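Local coordinates for botulinum neurotoxin type G (Clostridium botulinum, PDB 3MPP), which attaches the neurotoxin to the surface of its host cell through its receptor-binding domain, ahead of delivery of the protease light chain into the cytosol, at residues 105-109 and 110-114; 300-303 and 304-308. The protein carries 4 engineered substitutions. All coordinates share one frame; numbering follows the deposited sequence.

Contact 1. Residues 105-109 and 110-114; sequences VSIKG and NRIIW
Ile113 lies across from Ser106, and its side chain can be followed atom by atom. Its CB sits 3.4 Å from OG of Ser106. CG2 stands a little farther from the same oxygen. CG1 lies opposite the carbonyl carbon and beside the backbone N (chi1 -59°), which carries the chain toward the turn. It is 4.1 Å from Ser106 O. CD1 at the tip touches both Ser106 OG and Lys108 CB, each at 3.9 Å. A water donates to Ser106 OG and to the carbonyl O of Ile113, and Glu90 is a further partner of that hydroxyl. In this hydrogen-bonded antiparallel pair, Ser106 N gives a nearly straight bond to Ile113 O (2.9 Å), in the carbonyl plane.

The face with Val105, Ile107, Ile112 and Trp114 is apolar. CD1 of Ile112 touches CG1 of Val105 and CG1 of Ile107, each at 3.9 Å. Val105 CG2 comes in at the edge of the Trp114 ring, 3.7 Å from CE3. At the closed end, Arg111 N bonds Lys108 O from above the carbonyl plane (3.0 Å). The side chain of Arg111 is held beyond the hairpin by a salt bridge to Glu129 and a cation-pi contact with Phe127. This is a beta hairpin with a two-residue loop, Gly109-Asn110, closed by a type II' turn with Gly109 first at positive phi (61°), inside the seven-stranded sheet of the N-terminal receptor-binding subdomain.

Contact 2. Residues 300-303 and 304-308; sequences NIVR and EGDYI
The backbone makes a type II beta turn from Arg303 to Asp306, closed by a bond from Asp306 N to Arg303 O (2.9 Å). Gly305 takes the third position, with the positive phi (87°) that a type II turn has there.

Asp306 adds a second bond between the ends of the turn. Its CG lies opposite the carbonyl carbon and beside the backbone N (chi1 -84°), which turns the carboxylate back over Arg303. OD2 accepts the backbone N-H of Arg303 at 2.9 Å along an almost straight line (174°). The N-H meets this oxygen from above the carboxylate plane. The same OD2 takes a bond from a water (2.7 Å) and is also bonded to Tyr236 OH. Three partners thus grip one oxygen and should fix the rotation of the carboxylate.

The water accepts a long bond from Arg303 NH1 (3.2 Å) and lies at the edge of the guanidinium, in its plane. It therefore bridges two opposite charges that do not touch, as NH1 and OD2 are 5.5 Å apart. NH2 of Arg303 makes a salt bridge to Asp299. CG2 of Ile301 lies over one face of the guanidinium, toward its rim. On the same side of the carboxylate as the Arg303 N-H, Val302 CG1 passes 4.0 Å from Asp306 OD2 and comes loosely to Ile308 CG2 (4.4 Å).

The side chain of Glu304 sets out away from residues 300-303 and bends at chi2, and its OE2 accepts a hydrogen bond from the backbone N of Lys354. The turn leads the loop after strand 285-289 into strand 307-312. Strand 346-353 lies alongside: Gly305 bonds Ile352 and Ile308 bonds Leu350 through the backbone. Ile308 also packs on Ile352 and Tyr236.

In the fold
Contact 1 comes first along the chain and closes well before contact 2 begins. Their centres are 36 Å apart, on opposite sides of the chain's centre, and their nearest atoms are about 25 Å apart. They share no sheet. Residues 105-114 belong to the N-terminal subdomain, a lectin-like jelly roll. Their hairpin sits between strands 90-98 and 123-129. Residues 300-308 belong to the C-terminal subdomain, a beta trefoil, and lead into strand 307-312. Each turn lies wholly within its own subdomain, and neither bridges the two. Both lie away from the probable ganglioside-binding motif in the C-terminal half.

Contact 1. Residues 105-109 and 110-114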
# COMPACT_ATOMS: atom_id res chain seq x y z
N VAL A 105 3.91 -13.01 -16.52
CA VAL A 105 3.81 -11.68 -15.97
C VAL A 105 5.23 -11.14 -15.84
O VAL A 105 6.12 -11.80 -15.29
CB VAL A 105 3.09 -11.70 -14.60
CG1 VAL A 105 3.11 -10.31 -13.96
CG2 VAL A 105 1.66 -12.20 -14.75
N SER A 106 5.46 -9.95 -16.38
CA SER A 106 6.77 -9.33 -16.30
C SER A 106 6.68 -7.88 -15.80
O SER A 106 5.61 -7.26 -15.80
CB SER A 106 7.49 -9.40 -17.65
OG SER A 106 6.84 -8.59 -18.60
N ILE A 107 7.81 -7.36 -15.36
CA ILE A 107 7.87 -6.00 -14.88
C ILE A 107 8.91 -5.28 -15.73
O ILE A 107 9.95 -5.85 -16.06
CB ILE A 107 8.24 -5.95 -13.39
CG1 ILE A 107 7.07 -6.45 -12.54
CG2 ILE A 107 8.66 -4.53 -12.99
CD1 ILE A 107 7.33 -6.45 -11.04
N LYS A 108 8.58 -4.06 -16.14
CA LYS A 108 9.57 -3.23 -16.81
C LYS A 108 9.44 -1.82 -16.24
O LYS A 108 8.61 -1.02 -16.68
CB LYS A 108 9.36 -3.23 -18.33
CG LYS A 108 10.51 -2.60 -19.11
CD LYS A 108 10.17 -2.50 -20.59
CE LYS A 108 11.34 -2.01 -21.43
NZ LYS A 108 10.92 -1.89 -22.86
N GLY A 109 10.27 -1.53 -15.25
CA GLY A 109 10.22 -0.23 -14.61
C GLY A 109 8.87 -0.02 -13.97
O GLY A 109 8.45 -0.80 -13.12
N ASN A 110 8.18 1.02 -14.42
CA ASN A 110 6.88 1.38 -13.89
C ASN A 110 5.75 0.73 -14.69
O ASN A 110 4.62 1.23 -14.69
CB ASN A 110 6.73 2.89 -13.86
CG ASN A 110 6.93 3.51 -15.23
OD1 ASN A 110 7.77 3.06 -16.02
ND2 ASN A 110 6.17 4.56 -15.52
N ARG A 111 6.05 -0.37 -15.36
CA ARG A 111 5.04 -1.11 -16.11
C ARG A 111 4.90 -2.52 -15.58
O ARG A 111 5.89 -3.21 -15.34
CB ARG A 111 5.41 -1.21 -17.60
CG ARG A 111 5.23 0.05 -18.40
CD ARG A 111 5.51 -0.19 -19.88
NE ARG A 111 5.18 1.01 -20.64
CZ ARG A 111 5.05 1.07 -21.95
NH1 ARG A 111 5.23 -0.02 -22.69
NH2 ARG A 111 4.74 2.23 -22.52
N ILE A 112 3.67 -2.97 -15.43
CA ILE A 112 3.40 -4.37 -15.15
C ILE A 112 2.76 -4.94 -16.41
O ILE A 112 1.84 -4.33 -16.97
CB ILE A 112 2.47 -4.52 -13.93
CG1 ILE A 112 2.20 -6.00 -13.64
CG2 ILE A 112 1.18 -3.76 -14.14
CD1 ILE A 112 3.23 -6.65 -12.76
N ILE A 113 3.27 -6.08 -16.88
CA ILE A 113 2.99 -6.54 -18.24
C ILE A 113 2.52 -7.99 -18.30
O ILE A 113 3.13 -8.88 -17.70
CB ILE A 113 4.26 -6.46 -19.12
CG1 ILE A 113 4.79 -5.03 -19.19
CG2 ILE A 113 3.99 -7.01 -20.51
CD1 ILE A 113 6.18 -4.95 -19.80
N TRP A 114 1.44 -8.22 -19.03
CA TRP A 114 0.91 -9.55 -19.27
C TRP A 114 1.16 -9.96 -20.73
O TRP A 114 0.85 -9.21 -21.65
CB TRP A 114 -0.59 -9.54 -18.97
CG TRP A 114 -1.36 -10.77 -19.35
CD1 TRP A 114 -2.24 -10.90 -20.38
CD2 TRP A 114 -1.34 -12.03 -18.67
NE1 TRP A 114 -2.77 -12.17 -20.39
CE2 TRP A 114 -2.24 -12.88 -19.35
CE3 TRP A 114 -0.67 -12.53 -17.55
CZ2 TRP A 114 -2.46 -14.20 -18.96
CZ3 TRP A 114 -0.90 -13.83 -17.16
CH2 TRP A 114 -1.79 -14.65 -17.86
O HOH W 1 4.84 -10.35 -19.65

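Contact 2. Residues 300-303 and 304-308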
# COMPACT_ATOMS: atom_id res chain seq x y z
N ASN A 300 1.38 -6.64 18.19
CA ASN A 300 1.66 -5.21 18.08
C ASN A 300 0.92 -4.54 16.92
O ASN A 300 1.33 -3.50 16.43
CB ASN A 300 3.17 -4.96 17.98
CG ASN A 300 3.76 -5.44 16.67
OD1 ASN A 300 4.87 -5.03 16.30
ND2 ASN A 300 3.03 -6.28 15.95
N ILE A 301 -0.17 -5.16 16.48
CA ILE A 301 -0.95 -4.60 15.39
C ILE A 301 -2.03 -3.69 15.95
O ILE A 301 -2.74 -4.06 16.88
CB ILE A 301 -1.59 -5.71 14.52
CG1 ILE A 301 -0.49 -6.50 13.79
CG2 ILE A 301 -2.59 -5.10 13.53
CD1 ILE A 301 -1.00 -7.44 12.74
N VAL A 302 -2.15 -2.49 15.40
CA VAL A 302 -3.19 -1.55 15.81
C VAL A 302 -4.49 -1.86 15.10
O VAL A 302 -4.53 -1.94 13.87
CB VAL A 302 -2.81 -0.10 15.46
CG1 VAL A 302 -3.78 0.87 16.15
CG2 VAL A 302 -1.36 0.18 15.87
N ARG A 303 -5.55 -2.01 15.87
CA ARG A 303 -6.85 -2.36 15.32
C ARG A 303 -7.84 -1.22 15.40
O ARG A 303 -7.78 -0.39 16.31
CB ARG A 303 -7.40 -3.61 16.00
CG ARG A 303 -6.74 -4.87 15.45
CD ARG A 303 -7.00 -6.12 16.27
NE ARG A 303 -6.18 -7.20 15.73
CZ ARG A 303 -4.94 -7.48 16.14
NH1 ARG A 303 -4.40 -6.78 17.12
NH2 ARG A 303 -4.26 -8.45 15.56
N GLU A 304 -8.76 -1.18 14.44
CA GLU A 304 -9.77 -0.14 14.39
C GLU A 304 -10.43 -0.01 15.76
O GLU A 304 -10.82 -1.00 16.38
CB GLU A 304 -10.79 -0.49 13.31
CG GLU A 304 -11.33 0.71 12.56
CD GLU A 304 -12.57 1.31 13.20
OE1 GLU A 304 -13.01 0.80 14.26
OE2 GLU A 304 -13.11 2.29 12.64
N GLY A 305 -10.53 1.22 16.24
CA GLY A 305 -11.17 1.49 17.52
C GLY A 305 -10.27 1.40 18.75
O GLY A 305 -10.71 1.74 19.85
N ASP A 306 -9.03 0.92 18.59
CA ASP A 306 -8.10 0.85 19.72
C ASP A 306 -7.93 2.23 20.35
O ASP A 306 -8.00 3.24 19.66
CB ASP A 306 -6.71 0.39 19.27
CG ASP A 306 -6.58 -1.13 19.17
OD1 ASP A 306 -7.56 -1.83 19.48
OD2 ASP A 306 -5.50 -1.62 18.76
N TYR A 307 -7.70 2.25 21.67
CA TYR A 307 -7.33 3.46 22.39
C TYR A 307 -5.80 3.62 22.43
O TYR A 307 -5.09 2.70 22.84
CB TYR A 307 -7.92 3.43 23.79
CG TYR A 307 -9.43 3.54 23.78
CD1 TYR A 307 -10.05 4.78 23.72
CD2 TYR A 307 -10.23 2.41 23.82
CE1 TYR A 307 -11.43 4.88 23.71
CE2 TYR A 307 -11.61 2.50 23.80
CZ TYR A 307 -12.20 3.75 23.75
OH TYR A 307 -13.57 3.86 23.74
N ILE A 308 -5.30 4.76 21.97
CA ILE A 308 -3.87 4.91 21.76
C ILE A 308 -3.38 6.27 22.22
O ILE A 308 -4.19 7.19 22.43
CB ILE A 308 -3.52 4.78 20.25
CG1 ILE A 308 -4.05 6.01 19.49
CG2 ILE A 308 -4.10 3.49 19.68
CD1 ILE A 308 -3.18 6.48 18.37
O HOH W 2 -4.91 -4.20 18.96